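Side-chain contacts in pumilio homolog 23 (Arabidopsis thaliana, PDB 5WZJ), which recognises a specific 18S rRNA sequence through its pumilio repeats and probably regulates translation and mRNA stability: residues A[75-78]-A[79-83]; A[449-452]-A[453-456]; A[485-488]-A[489-493]. One frame throughout, in Å; residues are numbered along the deposited sequence.

Overall arrangement
All three contacts are local, made between side chains a turn or so apart, each within a single helix or at the end of one, and all are part of the superhelix of pumilio repeats. Contact 1 stands across the chain's centre from the other two, about 65 Å from contact 2 between centres, and forms the start of helix 77-87. Contacts 2 and 3 form helix ends, their centres about 10 Å apart. Contact 2 is largely buried; contacts 1 and 3 are partly buried, with exposed residues at their margins. A serine hydroxyl doubles a backbone bond in contact 2 and, in one of its two conformers, in contact 1, whereas contact 3 brings basic side chains together. Lys491 bonds to backbone oxygens of contact 2.

Contact 1. Residues A[75-78]-A[79-83]; sequences CELD and QLCSF
Leu77 meets Cys81, Asp78 meets Ser82 and Cys75 meets Leu80 at the N-terminal turn of helix 77-87, in the first pumilio repeat, where Glu76 occupies the N-cap position. Two backbone bonds open the helix: Leu80 N gives to Glu76 O at 3.0 Å, and Cys81 N to Leu77 O at 2.9 Å, both nearly straight, so regular helical bonding starts with the carbonyl of the cap residue itself.

The apolar contacts use sulfur. Leu77 CD1 rests against Cys81 SG at 3.7 Å, while on another side of the turn Cys75 SG reaches Leu80 CB, also at 3.7 Å. With chi1 at 72°, Cys75 SG sits between its own backbone N and carbonyl carbon, a placement that carries the sulfur back toward the helix. Other helices enclose these groups: 37-49 touches Cys75, 100-112 touches Leu80, and 121-137 touches Cys81, so the turn is fitted into the repeat stack.

Polar side chains occupy the more open side. Gln79 runs beside Glu76, its amide plane 55° from the carboxylate, and a bend at chi2 (58°) brings Gln79 OE1 to 3.7 Å from Glu76 CB. A water accepts from Glu76 N and donates, weakly, to Gln79 OE1, bridging the cap residue and the first turn. With an alanine here, the water would probably lose its weak second partner and one side of Glu76 CB would be left uncovered.

Two donors of one residue converge on Asp78 O. Ser82 was deposited in two conformers, so its hydroxyl bond is less certain than the backbone one; in the conformer described, Ser82 OG lies 2.8 Å from Asp78 O and Ser82 N lies 3.0 Å from it, on opposite faces of the carbonyl plane.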
loop_
_atom_site.group_PDB
_atom_site.type_symbol
_atom_site.label_atom_id
_atom_site.label_comp_id
_atom_site.label_asym_id
_atom_site.label_seq_id
_atom_site.Cartn_x
_atom_site.Cartn_y
_atom_site.Cartn_z
ATOM N N CYS A 75 12.461 0.150 -30.226
ATOM C CA CYS A 75 13.053 -0.846 -31.103
ATOM C C CYS A 75 12.344 -2.186 -30.921
ATOM O O CYS A 75 11.484 -2.354 -30.052
ATOM C CB CYS A 75 14.549 -0.983 -30.827
ATOM S SG CYS A 75 14.929 -1.829 -29.239
ATOM N N GLU A 76 12.712 -3.157 -31.746
ATOM C CA GLU A 76 12.148 -4.491 -31.644
ATOM C C GLU A 76 13.048 -5.386 -30.799
ATOM O O GLU A 76 14.177 -5.030 -30.454
ATOM C CB GLU A 76 11.928 -5.089 -33.035
ATOM C CG GLU A 76 10.608 -4.666 -33.662
ATOM C CD GLU A 76 10.633 -4.746 -35.174
ATOM O OE1 GLU A 76 11.741 -4.725 -35.754
ATOM O OE2 GLU A 76 9.546 -4.829 -35.783
ATOM N N LEU A 77 12.532 -6.582 -30.502
ATOM C CA LEU A 77 13.137 -7.454 -29.498
ATOM C C LEU A 77 14.572 -7.836 -29.854
ATOM O O LEU A 77 15.462 -7.801 -28.997
ATOM C CB LEU A 77 12.269 -8.700 -29.319
ATOM C CG LEU A 77 12.756 -9.780 -28.346
ATOM C CD1 LEU A 77 12.812 -9.249 -26.928
ATOM C CD2 LEU A 77 11.844 -10.997 -28.426
ATOM N N ASP A 78 14.820 -8.210 -31.110
ATOM C CA ASP A 78 16.156 -8.669 -31.479
ATOM C C ASP A 78 17.199 -7.585 -31.249
ATOM O O ASP A 78 18.288 -7.858 -30.732
ATOM C CB ASP A 78 16.186 -9.123 -32.939
ATOM C CG ASP A 78 15.528 -10.476 -33.146
ATOM O OD1 ASP A 78 15.326 -11.208 -32.150
ATOM O OD2 ASP A 78 15.225 -10.808 -34.311
ATOM N N GLN A 79 16.886 -6.347 -31.639
ATOM C CA GLN A 79 17.851 -5.261 -31.500
ATOM C C GLN A 79 18.038 -4.894 -30.035
ATOM O O GLN A 79 19.153 -4.573 -29.607
ATOM C CB GLN A 79 17.401 -4.044 -32.319
ATOM C CG GLN A 79 17.506 -4.225 -33.844
ATOM C CD GLN A 79 16.685 -5.411 -34.372
ATOM O OE1 GLN A 79 15.493 -5.546 -34.084
ATOM N NE2 GLN A 79 17.339 -6.286 -35.127
ATOM N N LEU A 80 16.954 -4.940 -29.259
ATOM C CA LEU A 80 17.042 -4.721 -27.822
ATOM C C LEU A 80 17.978 -5.734 -27.172
ATOM O O LEU A 80 18.891 -5.362 -26.423
ATOM C CB LEU A 80 15.649 -4.805 -27.199
ATOM C CG LEU A 80 15.643 -4.833 -25.668
ATOM C CD1 LEU A 80 16.153 -3.513 -25.072
ATOM C CD2 LEU A 80 14.258 -5.148 -25.165
ATOM N N CYS A 81 17.772 -7.027 -27.459
ATOM C CA CYS A 81 18.612 -8.064 -26.866
ATOM C C CYS A 81 20.059 -7.926 -27.297
ATOM O O CYS A 81 20.977 -8.187 -26.507
ATOM C CB CYS A 81 18.068 -9.448 -27.227
ATOM S SG CYS A 81 16.476 -9.746 -26.457
ATOM N N SER A 82 20.291 -7.516 -28.543
ATOM C CA SER A 82 21.657 -7.279 -28.992
ATOM C C SER A 82 22.298 -6.131 -28.218
ATOM O O SER A 82 23.482 -6.196 -27.866
ATOM C CB SER A 82 21.669 -6.998 -30.496
ATOM O OG SER A 82 21.081 -8.068 -31.214
ATOM N N PHE A 83 21.531 -5.074 -27.936
ATOM C CA PHE A 83 22.072 -3.974 -27.143
ATOM C C PHE A 83 22.426 -4.447 -25.741
ATOM O O PHE A 83 23.498 -4.134 -25.217
ATOM C CB PHE A 83 21.086 -2.810 -27.056
ATOM C CG PHE A 83 21.529 -1.753 -26.086
ATOM C CD1 PHE A 83 22.412 -0.765 -26.488
ATOM C CD2 PHE A 83 21.123 -1.788 -24.754
ATOM C CE1 PHE A 83 22.854 0.186 -25.598
ATOM C CE2 PHE A 83 21.566 -0.834 -23.861
ATOM C CZ PHE A 83 22.427 0.155 -24.286
HETATM O O HOH W 1 14.386 -2.387 -34.039
#

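Contact 2. Residues A[449-452]-A[453-456]; sequences TSLT and SMKA
Met454 lays its side chain along the carbonyls of the preceding turn, with Met454 CG 3.3 Å from Ser450 O. Its chain then bends at chi3 (54°), and Met454 SD comes to 4.1 Å from Leu451 CD1, the two side chains crossing at a slant. This thioether and leucine pair belongs to a wider apolar cluster: Leu399 of helix 398-403 touches both, Trp419 adds to the methionine side, and Phe475 of helix 468-477 and Leu488 of helix 482-490 press on Leu451.

The polar part of the contact centres on a single oxygen. Thr449 O receives Ser453 N at 2.9 Å and Ser453 OG at 2.7 Å, and the two donors arrive from opposite faces of the carbonyl plane. The hydroxyl stands well above that plane, 37° out of it, rather than on a lone pair. It gets there because OG lies beside the backbone N and anti to the carbonyl carbon (chi1 -68°), which folds the short side chain back over the turn. Thr449 CG2 flanks the same hydroxyl at 3.9 Å from Ser453 OG.

One residue further on, the bonding slackens. Met454 N has two acceptors, Ser450 O at 3.4 Å and Leu451 O at 3.3 Å, and both bonds are weak. Elsewhere on the turn the hydroxyls look to other partners: Ser450 OG bonds to Ile396 O and Leu399 N, and Thr452 OG1 to Ile448 O.

Here, then, a serine hydroxyl reinforces a bent i to i+4 backbone bond, followed by weak, shared bonds, and the chain is extended at Met454. Lys455 follows as the N-cap of helix 456-463, so the whole is a helix-to-helix junction of the pumilio repeat superhelix, its nearest atom about 13 Å from the bound RNA.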
loop_
_atom_site.group_PDB
_atom_site.type_symbol
_atom_site.label_atom_id
_atom_site.label_comp_id
_atom_site.label_asym_id
_atom_site.label_seq_id
_atom_site.Cartn_x
_atom_site.Cartn_y
_atom_site.Cartn_z
ATOM N N THR A 449 -24.030 3.229 20.501
ATOM C CA THR A 449 -24.773 4.253 21.234
ATOM C C THR A 449 -24.164 5.633 21.009
ATOM O O THR A 449 -24.885 6.603 20.752
ATOM C CB THR A 449 -24.819 3.909 22.729
ATOM O OG1 THR A 449 -25.746 2.828 22.937
ATOM C CG2 THR A 449 -25.261 5.116 23.542
ATOM N N SER A 450 -22.833 5.728 21.056
ATOM C CA SER A 450 -22.178 7.023 20.890
ATOM C C SER A 450 -22.410 7.584 19.494
ATOM O O SER A 450 -22.694 8.780 19.337
ATOM C CB SER A 450 -20.680 6.891 21.175
ATOM O OG SER A 450 -19.991 8.118 20.951
ATOM N N LEU A 451 -22.289 6.739 18.463
ATOM C CA LEU A 451 -22.490 7.228 17.098
ATOM C C LEU A 451 -23.938 7.649 16.873
ATOM O O LEU A 451 -24.198 8.716 16.301
ATOM C CB LEU A 451 -22.094 6.164 16.069
ATOM C CG LEU A 451 -22.317 6.570 14.599
ATOM C CD1 LEU A 451 -21.363 7.688 14.177
ATOM C CD2 LEU A 451 -22.161 5.384 13.649
ATOM N N THR A 452 -24.899 6.804 17.272
ATOM C CA THR A 452 -26.299 7.139 16.994
ATOM C C THR A 452 -26.835 8.235 17.903
ATOM O O THR A 452 -27.905 8.780 17.605
ATOM C CB THR A 452 -27.215 5.919 17.116
ATOM O OG1 THR A 452 -27.137 5.386 18.445
ATOM C CG2 THR A 452 -26.824 4.848 16.101
ATOM N N SER A 453 -26.129 8.559 18.994
ATOM C CA SER A 453 -26.506 9.672 19.867
ATOM C C SER A 453 -26.030 11.020 19.365
ATOM O O SER A 453 -26.547 12.039 19.826
ATOM C CB SER A 453 -25.932 9.494 21.278
ATOM O OG SER A 453 -26.554 8.406 21.932
ATOM N N MET A 454 -25.021 11.058 18.494
ATOM C CA MET A 454 -24.463 12.334 18.065
ATOM C C MET A 454 -25.559 13.196 17.451
ATOM O O MET A 454 -26.455 12.696 16.766
ATOM C CB MET A 454 -23.324 12.120 17.054
ATOM C CG MET A 454 -22.023 11.601 17.671
ATOM S SD MET A 454 -20.832 11.091 16.403
ATOM C CE MET A 454 -20.736 12.556 15.388
ATOM N N LYS A 455 -25.496 14.498 17.717
ATOM C CA LYS A 455 -26.552 15.370 17.239
ATOM C C LYS A 455 -26.432 15.548 15.731
ATOM O O LYS A 455 -25.380 15.301 15.127
ATOM C CB LYS A 455 -26.508 16.719 17.958
ATOM C CG LYS A 455 -25.217 17.489 17.761
ATOM C CD LYS A 455 -25.223 18.768 18.598
ATOM C CE LYS A 455 -23.900 19.506 18.492
ATOM N NZ LYS A 455 -23.889 20.770 19.290
ATOM N N ALA A 456 -27.541 15.983 15.125
ATOM C CA ALA A 456 -27.654 16.018 13.669
ATOM C C ALA A 456 -26.490 16.760 13.028
ATOM O O ALA A 456 -25.921 16.292 12.034
ATOM C CB ALA A 456 -28.992 16.659 13.265
#

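Contact 3. Residues A[485-488]-A[489-493]; sequences KRRL and IIKLR
The guanidinium of Arg487 has the ammonium of Lys491 set obliquely beside it: Arg487 NE lies 3.7 Å from Lys491 NZ, and Arg487 NH2 lies 3.9 Å from the same nitrogen. The two chains run side by side and point the same way, Arg487 extended as far as NE and Lys491 bent at chi3 (-80°). Two like charges this close would normally disfavour each other, but Lys491 NZ is hydrogen-bonded to Thr452 O and Met454 O, whose partial negative charge probably offsets much of the cost. Arg487 itself packs on Thr452 and Ser453 of helix 445-453.

Beyond the basic pair, aliphatic groups line the helix. Arg486 and Ile490 lie alongside each other, with Arg486 CG 3.7 Å from Ile490 CD1, and Leu520 of helix 518-530 touches both. Ile489 faces helix 468-477, where Leu476 meets its side chain: its CG1, anti to the carbonyl carbon (chi1 -68°), comes over Lys485 O at 3.3 Å. Leu488 and Leu492 are looser neighbours, with Leu488 CD2 4.4 Å from Leu492 CD1, and Ile459 of helix 456-463 fits against both.

The backbone bonds weaken along the segment. Ile490 N still bonds to Arg486 O at 2.9 Å in good geometry. Lys491 N, by contrast, divides itself between Leu488 O at 3.0 Å and Arg487 O at 3.4 Å, and both bonds are weak. From Ile490 to Arg493 the chain makes a type I beta turn, closed by a bond from Arg493 N to Ile490 O. The arrangement is a helix C-terminus passing into a turn where the seventh and eighth pumilio repeats join, fastened to the end of helix 445-453 and the chain just after it by Lys491, which reaches the carbonyls of Thr452 and Met454.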
loop_
_atom_site.group_PDB
_atom_site.type_symbol
_atom_site.label_atom_id
_atom_site.label_comp_id
_atom_site.label_asym_id
_atom_site.label_seq_id
_atom_site.Cartn_x
_atom_site.Cartn_y
_atom_site.Cartn_z
ATOM N N LYS A 485 -29.861 2.240 13.021
ATOM C CA LYS A 485 -29.474 2.786 11.724
ATOM C C LYS A 485 -30.456 3.851 11.273
ATOM O O LYS A 485 -30.054 4.930 10.833
ATOM C CB LYS A 485 -29.395 1.666 10.678
ATOM C CG LYS A 485 -28.435 0.537 11.070
ATOM C CD LYS A 485 -28.244 -0.481 9.942
ATOM C CE LYS A 485 -27.236 -1.557 10.357
ATOM N NZ LYS A 485 -27.150 -2.663 9.375
ATOM N N ARG A 486 -31.758 3.553 11.373
ATOM C CA ARG A 486 -32.784 4.518 10.981
ATOM C C ARG A 486 -32.655 5.824 11.767
ATOM O O ARG A 486 -32.778 6.916 11.203
ATOM C CB ARG A 486 -34.177 3.892 11.172
ATOM C CG ARG A 486 -35.364 4.830 10.884
ATOM C CD ARG A 486 -36.740 4.097 10.889
ATOM N NE ARG A 486 -37.201 3.694 12.226
ATOM C CZ ARG A 486 -37.254 2.430 12.664
ATOM N NH1 ARG A 486 -36.874 1.424 11.877
ATOM N NH2 ARG A 486 -37.697 2.159 13.889
ATOM N N ARG A 487 -32.392 5.730 13.072
ATOM C CA ARG A 487 -32.246 6.939 13.869
ATOM C C ARG A 487 -31.142 7.836 13.312
ATOM O O ARG A 487 -31.305 9.060 13.243
ATOM C CB ARG A 487 -31.959 6.575 15.328
ATOM C CG ARG A 487 -31.657 7.811 16.196
ATOM C CD ARG A 487 -31.205 7.431 17.595
ATOM N NE ARG A 487 -31.000 8.625 18.412
ATOM C CZ ARG A 487 -30.388 8.622 19.589
ATOM N NH1 ARG A 487 -29.923 7.481 20.086
ATOM N NH2 ARG A 487 -30.251 9.759 20.265
ATOM N N LEU A 488 -30.008 7.249 12.918
ATOM C CA LEU A 488 -28.919 8.053 12.371
ATOM C C LEU A 488 -29.295 8.624 11.012
ATOM O O LEU A 488 -29.053 9.802 10.734
ATOM C CB LEU A 488 -27.629 7.218 12.269
ATOM C CG LEU A 488 -26.404 7.985 11.728
ATOM C CD1 LEU A 488 -25.135 7.561 12.431
ATOM C CD2 LEU A 488 -26.241 7.811 10.222
ATOM N N ILE A 489 -29.861 7.792 10.139
ATOM C CA ILE A 489 -30.219 8.251 8.799
ATOM C C ILE A 489 -31.171 9.438 8.878
ATOM O O ILE A 489 -31.026 10.421 8.137
ATOM C CB ILE A 489 -30.821 7.087 7.992
ATOM C CG1 ILE A 489 -29.740 6.033 7.709
ATOM C CG2 ILE A 489 -31.448 7.600 6.678
ATOM C CD1 ILE A 489 -30.268 4.760 7.046
ATOM N N ILE A 490 -32.148 9.378 9.789
ATOM C CA ILE A 490 -33.099 10.482 9.927
ATOM C C ILE A 490 -32.384 11.778 10.288
ATOM O O ILE A 490 -32.775 12.861 9.833
ATOM C CB ILE A 490 -34.195 10.114 10.952
ATOM C CG1 ILE A 490 -35.131 9.083 10.324
ATOM C CG2 ILE A 490 -34.989 11.358 11.401
ATOM C CD1 ILE A 490 -36.083 8.402 11.306
ATOM N N LYS A 491 -31.310 11.701 11.071
ATOM C CA LYS A 491 -30.640 12.952 11.405
ATOM C C LYS A 491 -29.827 13.519 10.244
ATOM O O LYS A 491 -29.293 14.625 10.374
ATOM C CB LYS A 491 -29.770 12.761 12.650
ATOM C CG LYS A 491 -30.642 12.781 13.925
ATOM C CD LYS A 491 -29.833 12.727 15.195
ATOM C CE LYS A 491 -29.399 11.304 15.515
ATOM N NZ LYS A 491 -28.902 11.240 16.931
ATOM N N LEU A 492 -29.737 12.818 9.117
ATOM C CA LEU A 492 -29.146 13.399 7.916
ATOM C C LEU A 492 -30.167 14.113 7.038
ATOM O O LEU A 492 -29.772 14.726 6.036
ATOM C CB LEU A 492 -28.435 12.327 7.090
ATOM C CG LEU A 492 -27.202 11.679 7.726
ATOM C CD1 LEU A 492 -26.652 10.588 6.825
ATOM C CD2 LEU A 492 -26.121 12.721 7.992
ATOM N N ARG A 493 -31.456 14.050 7.389
ATOM C CA ARG A 493 -32.493 14.669 6.573
ATOM C C ARG A 493 -32.240 16.160 6.429
ATOM O O ARG A 493 -31.811 16.832 7.370
ATOM C CB ARG A 493 -33.879 14.438 7.179
ATOM C CG ARG A 493 -34.397 13.012 7.021
ATOM C CD ARG A 493 -35.895 12.903 7.321
ATOM N NE ARG A 493 -36.726 13.635 6.366
ATOM C CZ ARG A 493 -38.046 13.482 6.253
ATOM N NH1 ARG A 493 -38.681 12.612 7.030
ATOM N NH2 ARG A 493 -38.732 14.193 5.363
#